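Local coordinates for HNH nuclease domain-containing protein (Streptomyces coelicolor, PDB 5ZMO) that recognises sulfur in phosphorothioated DNA through this sulfur-binding domain, part of a type IV restriction endonuclease that probably cleaves such DNA with an HNH nuclease domain, at residues A[47-50]-A[51-54]. Sequence-based numbering, arbitrary orientation.
Sequences LQPW and STTR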
loop_
_atom_site.group_PDB
_atom_site.type_symbol
_atom_site.label_atom_id
_atom_site.label_comp_id
_atom_site.label_asym_id
_atom_site.label_seq_id
_atom_site.Cartn_x
_atom_site.Cartn_y
_atom_site.Cartn_z
ATOM N N LEU A 47 9.255 -6.542 5.328
ATOM C CA LEU A 47 10.004 -5.488 4.626
ATOM C C LEU A 47 10.462 -6.019 3.290
ATOM O O LEU A 47 11.051 -7.121 3.177
ATOM C CB LEU A 47 11.173 -5.006 5.484
ATOM C CG LEU A 47 10.729 -4.411 6.833
ATOM C CD1 LEU A 47 12.034 -4.081 7.595
ATOM C CD2 LEU A 47 9.830 -3.196 6.709
ATOM N N GLN A 48 10.129 -5.276 2.232
ATOM C CA GLN A 48 10.460 -5.676 0.880
ATOM C C GLN A 48 11.092 -4.513 0.195
ATOM O O GLN A 48 10.672 -3.397 0.424
ATOM C CB GLN A 48 9.190 -6.109 0.145
ATOM C CG GLN A 48 8.548 -7.348 0.789
ATOM C CD GLN A 48 7.680 -8.145 -0.168
ATOM O OE1 GLN A 48 8.196 -8.842 -1.051
ATOM N NE2 GLN A 48 6.354 -8.095 0.034
ATOM N N PRO A 49 12.096 -4.767 -0.647
ATOM C CA PRO A 49 12.731 -3.615 -1.330
ATOM C C PRO A 49 11.773 -2.750 -2.217
ATOM O O PRO A 49 10.813 -3.255 -2.807
ATOM C CB PRO A 49 13.792 -4.266 -2.209
ATOM C CG PRO A 49 13.979 -5.704 -1.721
ATOM C CD PRO A 49 12.674 -6.064 -1.077
ATOM N N TRP A 50 12.063 -1.444 -2.296
ATOM C CA TRP A 50 11.407 -0.608 -3.298
ATOM C C TRP A 50 11.287 -1.247 -4.687
ATOM O O TRP A 50 10.198 -1.219 -5.291
ATOM C CB TRP A 50 12.100 0.743 -3.405
ATOM C CG TRP A 50 11.879 1.484 -4.621
ATOM C CD1 TRP A 50 12.789 1.736 -5.644
ATOM C CD2 TRP A 50 10.624 2.041 -5.077
ATOM N NE1 TRP A 50 12.194 2.434 -6.638
ATOM C CE2 TRP A 50 10.878 2.674 -6.309
ATOM C CE3 TRP A 50 9.349 2.145 -4.504
ATOM C CZ2 TRP A 50 9.886 3.343 -7.025
ATOM C CZ3 TRP A 50 8.314 2.792 -5.260
ATOM C CH2 TRP A 50 8.611 3.382 -6.500
ATOM N N SER A 51 12.385 -1.786 -5.214
ATOM C CA SER A 51 12.377 -2.348 -6.539
ATOM C C SER A 51 11.358 -3.502 -6.676
ATOM O O SER A 51 10.546 -3.543 -7.646
ATOM C CB SER A 51 13.804 -2.751 -6.934
ATOM O OG SER A 51 14.279 -3.759 -6.032
ATOM N N THR A 52 11.290 -4.382 -5.672
ATOM C CA THR A 52 10.338 -5.484 -5.735
ATOM C C THR A 52 8.906 -4.955 -5.635
ATOM O O THR A 52 8.026 -5.421 -6.325
ATOM C CB THR A 52 10.524 -6.395 -4.525
ATOM O OG1 THR A 52 11.893 -6.764 -4.494
ATOM C CG2 THR A 52 9.618 -7.602 -4.628
ATOM N N THR A 53 8.736 -3.932 -4.822
ATOM C CA THR A 53 7.401 -3.433 -4.486
ATOM C C THR A 53 6.902 -2.678 -5.729
ATOM O O THR A 53 5.762 -2.854 -6.133
ATOM C CB THR A 53 7.420 -2.493 -3.259
ATOM O OG1 THR A 53 7.893 -3.221 -2.124
ATOM C CG2 THR A 53 6.041 -1.928 -2.976
ATOM N N ARG A 54 7.740 -1.798 -6.264
ATOM C CA ARG A 54 7.482 -1.068 -7.515
ATOM C C ARG A 54 7.051 -2.017 -8.608
ATOM O O ARG A 54 6.003 -1.825 -9.230
ATOM C CB ARG A 54 8.677 -0.278 -7.935
ATOM C CG ARG A 54 8.641 0.318 -9.321
ATOM C CD ARG A 54 10.062 0.660 -9.718
ATOM N NE ARG A 54 10.809 -0.594 -10.009
ATOM C CZ ARG A 54 12.133 -0.674 -10.104
ATOM N NH1 ARG A 54 12.912 0.385 -9.878
ATOM N NH2 ARG A 54 12.689 -1.860 -10.331
#
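At the strand-to-helix junction where strand 47-49 runs straight into helix 50-63, Pro49 holds the N-cap position and its carbonyl meets Thr53 in the first helical turn. Two donors of Thr53 grip Pro49 O: the amide N at 3.0 Å, nearly in line with the C=O bond, and the hydroxyl OG1, also 3.0 Å from Pro49 O but lifted well out of the carbonyl plane. Thr53 OG1 lies beside its own backbone N (chi1 -62°), which brings hydroxyl and amide to the same oxygen. The next bond along the helix, from Arg54 N to Trp50 O, is short at 2.7 Å and fairly straight, with an N-H...O angle of 168°. On the outer side of the turn, the Pro49 ring is touched by the Thr52 hydroxyl, Pro49 CD lying 3.6 Å from Thr52 OG1.

The Trp50 indole, its CG anti to the backbone N (chi1 160°), reaches outward from the helix and leans toward its C-terminal end, and Arg54 lies across it. Arg54 CB sits over the six-membered ring in a CH-pi contact, 3.8 Å from the Trp50 ring centroid, and Arg54 CD follows at 3.8 Å from Trp50 CZ2. The guanidinium, by contrast, is steeply tilted to the indole, so the contact is carried by the aliphatic carbons. An alanine in place of Trp50 would probably leave the Arg54 methylenes without their aromatic floor and Asn110 without its indole N-H donor.

Asn110 of helix 106-112 accepts from Trp50 NE1, while Ser51 OG bonds to Asp113 in the following loop. Phe78 of helix 70-83 packs edge-to-face with the indole, Thr53 reaches Leu32 and Trp35 of helix 28-41, and strand 47-49 pairs antiparallel with strand 115-117.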